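CELL WALL surface anchor family protein (Streptococcus pneumoniae, PDB 2WW8) serves as the adhesin of the pneumococcal pilus and probably fastens the bacterium to host cells through an integrin-like domain. Local coordinates at residues A[49-55]-A[724-730]; A[144-148]-A[159-163]; A[799-803]-A[815-819]. All coordinates share one frame; numbering follows the deposited sequence.

In the fold
The three contacts are spaced along an elongated chain, and none touches another. Contact 1 brings together strands 669 residues apart in sequence, so the polypeptide leaves and returns within one prealbumin-like domain, and contact 2 is nested inside the long excursion that it closes. Their centres lie about 35 Å apart, with about 16 Å between nearest atoms. Contact 3 follows in series within the second prealbumin-like domain; its centre is about 45 Å from that of contact 1 and about 79 Å from that of contact 2. The magnesium site formed with S234, S236 and D387 belongs to the same excursion, and none of the contacts includes a residue of the metal sites.

Contact 1 (A[49-55]-A[724-730]); sequences KVVIKET and YPEITIS
K49 lies over the ring of Y724 at the start of a pair of parallel strands, 49-55 and 724-730. Its CB and CG pass beside CB of Y724, and CD then reaches the root of the ring, 3.7 Å from Y724 CG. CE stands over the ring centre, 3.9 Å from the centroid and 12° off the normal, a CH-pi contact over the face. NZ overshoots toward CE2 in an off-centre cation-pi contact, and its charge is also paired in a salt bridge with E139. With CG trans to the backbone N (chi1 179°) and the chain extended beyond it, the lysine can run this whole length. V51 CG2 meets Y724 CE1 at 3.5 Å, approaching the ring obliquely.

Beyond this pair the backbones join through five hydrogen bonds. V51 and K53 each donate and accept, bonding to P725 and I727 and to I727 and I729 respectively, and T55 N closes the series on I729 O. The K53 N to I727 O bond, 2.8 Å long with 170° at the hydrogen, is close to straight. This pairing is the centre of a four-stranded sheet of the prealbumin-like domain, in the order 88-94, 48-55, 724-730, 135-137: the domain is completed by a strand from far down the sequence.

On one face, the buried I52 and I729 lie side by side, CG2 to CD1 at 3.8 Å, and F67 of strand 66-71 packs against I52. On the other, the aliphatic part of K53 crosses E726, with CE 3.8 Å from OE1; NZ stops 4.4 Å from that oxygen, beyond a salt bridge, while R137 NH1 makes one with the same carboxylate oxygen.

Contact 2 (A[144-148]-A[159-163]); sequences QYPQT and QIIKV
K162 and Y145 meet at about a right angle, the lysine CE standing 3.9 Å from the ring centroid, over its centre. NZ lies off-centre in a cation-pi contact, nearest to Y145 CE2 at 3.7 Å. The pair lies where the chain 144-148 leads into a beta hairpin of strands 148-150 and 157-162: T148 and Q159 form a non-hydrogen-bonded pair, and their side chains lie alongside each other, CG2 facing OE1.

Next to that pair, I160 N gives a weak hydrogen bond to Q147 O, bent to 129° at the hydrogen. The I160 side chain points toward 144-148, its CB near Q147 O. I160 CG1 rests 3.7 Å from T148 C, while CG2, trans to the backbone N, turns to P146 O. L175 of strand 171-184 touches both P146 and I160, so the neighbouring strand backs the apolar part of the contact.

Farther out, the Y145 hydroxyl is hydrogen-bonded to the backbone N of H172, which helps fix the ring that K162 lies across. The strand itself is held on strand 171-184 by backbone bonds of Q159 with N178 and I161 with N176. Two waters bridge the segments: one accepts from K162 NZ and also bonds Y145 OH, and the other donates to I160 O and, at 2.7 Å, to P146 O.

Contact 3 (A[799-803]-A[815-819]); sequences YRLFE and NKPIV
Two beta bulges interrupt this short antiparallel pairing, so that L801 and E803 each face two residues of 815-819. At the first, a classic bulge, L801 O receives I818 N at 2.8 Å and, more weakly, V819 N at 3.5 Å, while L801 N donates to V819 O. At the second, a G1 bulge, N815 and K816 both face E803; K816 N donates to E803 O, and E803 N to K816 O. N815 has positive backbone angles (phi 48°, psi 65°), the left-handed conformation usual at the first position of a G1 bulge. Its OD1 is hydrogen-bonded to N804.

Between the bulges F802 and P817 form a non-hydrogen-bonded pair. The phenyl ring lies with one face against the proline, whose CA stands 3.8 Å above the ring plane, offset toward the rim. F802 CD2 comes 3.5 Å from P817 N, and CE2 comes 4.0 Å from P817 CB. The N815 carbonyl carbon sits instead at the ring edge.

I818, the first residue of the classic bulge (psi -58°), sends its side chain to E803. Its CG1, trans to the carbonyl carbon, lies 3.8 Å from E803 CB, and the two side chains cross at a slant.

These strands, 797-805 and 816-824, form a beta hairpin of the prealbumin-like domain. Strand 755-761 flanks 797-805 on its other edge, bonded through Q759 to R800 and through S757 to F802. L801 and V819 both pack on F740 of strand 736-744, and A841 of strand 841-846 touches I818 and E803.

Contact 1 (A[49-55]-A[724-730])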
# COMPACT_ATOMS: atom_id res chain seq x y z
N LYS A 49 -35.37 6.31 19.66
CA LYS A 49 -35.06 7.15 20.82
C LYS A 49 -35.60 8.58 20.70
O LYS A 49 -35.50 9.19 19.64
CB LYS A 49 -33.57 7.22 21.09
CG LYS A 49 -33.24 8.12 22.28
CD LYS A 49 -31.75 8.32 22.39
CE LYS A 49 -31.36 9.06 23.63
NZ LYS A 49 -29.93 8.80 23.97
N VAL A 50 -36.18 9.10 21.79
CA VAL A 50 -36.65 10.49 21.84
C VAL A 50 -36.41 11.09 23.22
O VAL A 50 -36.50 10.39 24.23
CB VAL A 50 -38.11 10.63 21.37
CG1 VAL A 50 -39.09 9.96 22.35
CG2 VAL A 50 -38.45 12.09 21.12
N VAL A 51 -36.06 12.37 23.28
CA VAL A 51 -35.72 13.02 24.54
C VAL A 51 -36.58 14.30 24.66
O VAL A 51 -36.79 15.00 23.66
CB VAL A 51 -34.18 13.30 24.61
CG1 VAL A 51 -33.79 14.23 25.77
CG2 VAL A 51 -33.36 12.00 24.63
N ILE A 52 -37.11 14.59 25.85
CA ILE A 52 -37.89 15.82 26.09
C ILE A 52 -37.30 16.67 27.21
O ILE A 52 -37.06 16.19 28.32
CB ILE A 52 -39.38 15.61 26.42
CG1 ILE A 52 -40.07 14.66 25.43
CG2 ILE A 52 -40.10 16.94 26.33
CD1 ILE A 52 -40.17 13.21 25.92
N LYS A 53 -37.05 17.94 26.88
CA LYS A 53 -36.61 18.95 27.83
C LYS A 53 -37.78 19.90 28.09
O LYS A 53 -38.55 20.17 27.15
CB LYS A 53 -35.45 19.80 27.28
CG LYS A 53 -34.10 19.12 27.28
CD LYS A 53 -33.00 20.11 26.92
CE LYS A 53 -31.66 19.47 27.21
NZ LYS A 53 -30.64 20.54 27.39
N GLU A 54 -37.88 20.38 29.33
CA GLU A 54 -38.82 21.44 29.73
C GLU A 54 -38.13 22.67 30.31
O GLU A 54 -37.31 22.56 31.23
CB GLU A 54 -39.88 20.90 30.69
CG GLU A 54 -40.64 19.69 30.15
CD GLU A 54 -42.08 19.63 30.63
OE1 GLU A 54 -42.37 20.28 31.67
OE2 GLU A 54 -42.90 18.94 29.99
N THR A 55 -38.44 23.84 29.74
CA THR A 55 -37.97 25.11 30.31
C THR A 55 -39.11 25.99 30.88
O THR A 55 -40.29 25.80 30.57
CB THR A 55 -37.12 25.94 29.32
OG1 THR A 55 -37.93 26.34 28.21
CG2 THR A 55 -35.87 25.15 28.89
N TYR A 724 -30.74 11.66 17.48
CA TYR A 724 -32.07 11.52 18.07
C TYR A 724 -32.75 12.88 18.20
O TYR A 724 -32.08 13.90 18.39
CB TYR A 724 -32.04 10.73 19.39
CG TYR A 724 -31.28 11.45 20.46
CD1 TYR A 724 -31.88 12.49 21.17
CD2 TYR A 724 -29.96 11.12 20.74
CE1 TYR A 724 -31.19 13.18 22.13
CE2 TYR A 724 -29.25 11.80 21.72
CZ TYR A 724 -29.89 12.82 22.41
OH TYR A 724 -29.22 13.53 23.38
N PRO A 725 -34.08 12.90 18.06
CA PRO A 725 -34.86 14.13 18.32
C PRO A 725 -34.98 14.52 19.80
O PRO A 725 -35.24 13.66 20.65
CB PRO A 725 -36.24 13.83 17.71
CG PRO A 725 -36.33 12.35 17.70
CD PRO A 725 -34.93 11.77 17.64
N GLU A 726 -34.76 15.81 20.06
CA GLU A 726 -34.97 16.45 21.36
C GLU A 726 -36.02 17.57 21.25
O GLU A 726 -35.77 18.62 20.65
CB GLU A 726 -33.65 16.94 21.95
CG GLU A 726 -33.80 17.89 23.11
CD GLU A 726 -32.65 18.86 23.17
OE1 GLU A 726 -31.59 18.38 23.62
OE2 GLU A 726 -32.81 20.05 22.78
N ILE A 727 -37.20 17.31 21.80
CA ILE A 727 -38.20 18.38 21.98
C ILE A 727 -37.92 19.22 23.22
O ILE A 727 -37.68 18.70 24.30
CB ILE A 727 -39.64 17.89 22.12
CG1 ILE A 727 -40.01 16.99 20.95
CG2 ILE A 727 -40.55 19.10 22.04
CD1 ILE A 727 -40.70 15.73 21.40
N THR A 728 -37.95 20.53 23.01
CA THR A 728 -37.91 21.48 24.11
C THR A 728 -39.32 22.06 24.28
O THR A 728 -39.93 22.61 23.35
CB THR A 728 -36.80 22.54 23.95
OG1 THR A 728 -35.55 21.86 23.92
CG2 THR A 728 -36.79 23.52 25.13
N ILE A 729 -39.85 21.86 25.48
CA ILE A 729 -41.15 22.45 25.83
C ILE A 729 -40.99 23.66 26.73
O ILE A 729 -40.42 23.57 27.83
CB ILE A 729 -42.13 21.44 26.43
CG1 ILE A 729 -42.70 20.58 25.29
CG2 ILE A 729 -43.28 22.18 27.10
CD1 ILE A 729 -43.14 19.20 25.73
N SER A 730 -41.46 24.78 26.20
CA SER A 730 -41.64 26.00 26.99
C SER A 730 -42.94 25.94 27.81
O SER A 730 -44.05 25.97 27.27
CB SER A 730 -41.62 27.22 26.08
OG SER A 730 -40.28 27.47 25.72

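Contact 2 (A[144-148]-A[159-163])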
# COMPACT_ATOMS: atom_id res chain seq x y z
N GLN A 144 -18.72 -1.81 19.28
CA GLN A 144 -18.79 -3.08 18.56
C GLN A 144 -18.21 -3.06 17.14
O GLN A 144 -18.66 -2.30 16.29
CB GLN A 144 -20.24 -3.56 18.49
CG GLN A 144 -20.85 -3.75 19.87
CD GLN A 144 -20.20 -4.89 20.63
OE1 GLN A 144 -19.59 -4.69 21.68
NE2 GLN A 144 -20.33 -6.11 20.10
N TYR A 145 -17.23 -3.92 16.88
CA TYR A 145 -16.56 -3.97 15.57
C TYR A 145 -16.46 -5.42 15.13
O TYR A 145 -16.08 -6.26 15.94
CB TYR A 145 -15.14 -3.41 15.67
CG TYR A 145 -15.15 -1.97 16.10
CD1 TYR A 145 -15.27 -0.95 15.15
CD2 TYR A 145 -15.08 -1.62 17.45
CE1 TYR A 145 -15.32 0.39 15.55
CE2 TYR A 145 -15.12 -0.30 17.84
CZ TYR A 145 -15.23 0.70 16.89
OH TYR A 145 -15.28 2.01 17.29
N PRO A 146 -16.80 -5.71 13.87
CA PRO A 146 -16.37 -7.04 13.42
C PRO A 146 -14.85 -7.06 13.21
O PRO A 146 -14.25 -6.03 12.89
CB PRO A 146 -17.07 -7.20 12.07
CG PRO A 146 -17.13 -5.79 11.53
CD PRO A 146 -17.45 -4.94 12.80
N GLN A 147 -14.26 -8.23 13.38
CA GLN A 147 -12.82 -8.36 13.41
C GLN A 147 -12.21 -9.05 12.18
O GLN A 147 -11.01 -8.91 11.91
CB GLN A 147 -12.50 -9.08 14.71
CG GLN A 147 -13.11 -8.23 15.81
CD GLN A 147 -12.18 -8.09 16.95
OE1 GLN A 147 -12.34 -8.77 17.98
NE2 GLN A 147 -11.16 -7.25 16.77
N THR A 148 -13.04 -9.76 11.42
CA THR A 148 -12.58 -10.53 10.26
C THR A 148 -13.61 -10.46 9.13
O THR A 148 -14.81 -10.25 9.39
CB THR A 148 -12.30 -12.00 10.58
OG1 THR A 148 -13.56 -12.63 10.81
CG2 THR A 148 -11.40 -12.20 11.80
N GLN A 159 -8.15 -10.13 8.43
CA GLN A 159 -8.37 -9.18 9.51
C GLN A 159 -8.92 -7.84 9.01
O GLN A 159 -8.77 -7.47 7.84
CB GLN A 159 -7.08 -8.97 10.30
CG GLN A 159 -6.31 -10.26 10.66
CD GLN A 159 -7.14 -11.29 11.43
OE1 GLN A 159 -7.68 -10.99 12.52
NE2 GLN A 159 -7.24 -12.51 10.86
N ILE A 160 -9.56 -7.11 9.92
CA ILE A 160 -10.26 -5.87 9.63
C ILE A 160 -9.80 -4.87 10.67
O ILE A 160 -9.91 -5.20 11.85
CB ILE A 160 -11.79 -6.03 9.89
CG1 ILE A 160 -12.46 -6.95 8.88
CG2 ILE A 160 -12.50 -4.71 9.87
CD1 ILE A 160 -12.03 -6.65 7.42
N ILE A 161 -9.35 -3.68 10.28
CA ILE A 161 -8.86 -2.64 11.19
C ILE A 161 -9.48 -1.26 10.96
O ILE A 161 -9.93 -0.91 9.86
CB ILE A 161 -7.35 -2.48 11.12
CG1 ILE A 161 -6.95 -1.98 9.73
CG2 ILE A 161 -6.68 -3.79 11.56
CD1 ILE A 161 -5.48 -1.55 9.65
N LYS A 162 -9.47 -0.48 12.04
CA LYS A 162 -10.00 0.88 12.03
C LYS A 162 -9.25 1.80 11.09
O LYS A 162 -8.01 1.76 10.97
CB LYS A 162 -10.04 1.41 13.46
CG LYS A 162 -10.97 0.60 14.36
CD LYS A 162 -10.91 1.06 15.84
CE LYS A 162 -11.31 -0.08 16.77
NZ LYS A 162 -11.52 0.45 18.16
N VAL A 163 -10.02 2.61 10.38
CA VAL A 163 -9.46 3.46 9.34
C VAL A 163 -9.14 4.81 9.99
O VAL A 163 -9.99 5.38 10.70
CB VAL A 163 -10.46 3.66 8.20
CG1 VAL A 163 -9.96 4.76 7.25
CG2 VAL A 163 -10.74 2.34 7.42
O HOH W 1 -12.32 3.06 18.08
O HOH W 2 -12.18 -4.42 13.50

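Contact 3 (A[799-803]-A[815-819])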
# COMPACT_ATOMS: atom_id res chain seq x y z
N TYR A 799 -53.31 36.29 50.70
CA TYR A 799 -54.51 37.04 50.33
C TYR A 799 -55.50 37.10 51.49
O TYR A 799 -55.57 36.16 52.32
CB TYR A 799 -55.23 36.44 49.12
CG TYR A 799 -54.46 36.54 47.82
CD1 TYR A 799 -53.42 35.65 47.55
CD2 TYR A 799 -54.75 37.52 46.86
CE1 TYR A 799 -52.68 35.74 46.37
CE2 TYR A 799 -54.02 37.62 45.68
CZ TYR A 799 -52.99 36.71 45.44
OH TYR A 799 -52.23 36.74 44.28
N ARG A 800 -56.25 38.20 51.51
CA ARG A 800 -57.32 38.47 52.49
C ARG A 800 -58.51 39.07 51.74
O ARG A 800 -58.37 40.13 51.12
CB ARG A 800 -56.89 39.47 53.58
CG ARG A 800 -56.00 38.88 54.65
CD ARG A 800 -55.50 39.94 55.63
NE ARG A 800 -54.63 39.34 56.64
CZ ARG A 800 -54.05 39.98 57.66
NH1 ARG A 800 -54.25 41.28 57.86
NH2 ARG A 800 -53.26 39.32 58.50
N LEU A 801 -59.65 38.38 51.78
CA LEU A 801 -60.87 38.87 51.13
C LEU A 801 -61.68 39.67 52.16
O LEU A 801 -61.93 39.20 53.28
CB LEU A 801 -61.67 37.73 50.50
CG LEU A 801 -63.06 38.12 49.98
CD1 LEU A 801 -63.08 38.85 48.65
CD2 LEU A 801 -63.84 36.85 49.87
N PHE A 802 -62.04 40.91 51.82
CA PHE A 802 -62.79 41.77 52.73
C PHE A 802 -64.18 41.95 52.16
O PHE A 802 -64.32 42.13 50.93
CB PHE A 802 -62.16 43.17 52.88
CG PHE A 802 -60.95 43.23 53.77
CD1 PHE A 802 -59.74 42.64 53.37
CD2 PHE A 802 -61.00 43.89 54.98
CE1 PHE A 802 -58.58 42.69 54.20
CE2 PHE A 802 -59.84 43.96 55.83
CZ PHE A 802 -58.62 43.35 55.44
N GLU A 803 -65.17 41.90 53.05
CA GLU A 803 -66.52 42.35 52.69
C GLU A 803 -66.66 43.86 52.85
O GLU A 803 -66.58 44.39 53.97
CB GLU A 803 -67.59 41.64 53.53
CG GLU A 803 -69.03 42.09 53.28
CD GLU A 803 -70.04 41.00 53.57
OE1 GLU A 803 -69.65 39.88 54.01
OE2 GLU A 803 -71.24 41.25 53.34
N ASN A 815 -66.58 46.86 55.67
CA ASN A 815 -65.12 46.64 55.54
C ASN A 815 -64.54 45.71 56.59
O ASN A 815 -63.79 46.15 57.45
CB ASN A 815 -64.34 47.97 55.57
CG ASN A 815 -64.86 48.94 54.55
OD1 ASN A 815 -64.87 48.67 53.35
ND2 ASN A 815 -65.36 50.07 55.03
N LYS A 816 -64.95 44.44 56.54
CA LYS A 816 -64.49 43.46 57.53
C LYS A 816 -63.67 42.35 56.83
O LYS A 816 -64.07 41.91 55.76
CB LYS A 816 -65.68 42.86 58.33
CG LYS A 816 -66.50 43.80 59.24
CD LYS A 816 -65.68 44.42 60.40
CE LYS A 816 -66.49 45.52 61.13
NZ LYS A 816 -65.62 46.68 61.41
N PRO A 817 -62.54 41.88 57.43
CA PRO A 817 -61.85 40.71 56.89
C PRO A 817 -62.75 39.45 56.98
O PRO A 817 -63.39 39.22 58.00
CB PRO A 817 -60.65 40.54 57.83
CG PRO A 817 -61.07 41.17 59.14
CD PRO A 817 -62.06 42.26 58.78
N ILE A 818 -62.82 38.66 55.91
CA ILE A 818 -63.64 37.44 55.92
C ILE A 818 -62.80 36.15 55.81
O ILE A 818 -62.84 35.30 56.70
CB ILE A 818 -64.73 37.46 54.82
CG1 ILE A 818 -65.49 38.79 54.84
CG2 ILE A 818 -65.70 36.26 54.98
CD1 ILE A 818 -66.25 38.98 56.15
N VAL A 819 -62.01 36.05 54.74
CA VAL A 819 -61.27 34.83 54.46
C VAL A 819 -59.81 35.15 54.18
O VAL A 819 -59.50 36.16 53.51
CB VAL A 819 -61.78 34.09 53.20
CG1 VAL A 819 -61.10 32.71 53.08
CG2 VAL A 819 -63.29 33.92 53.19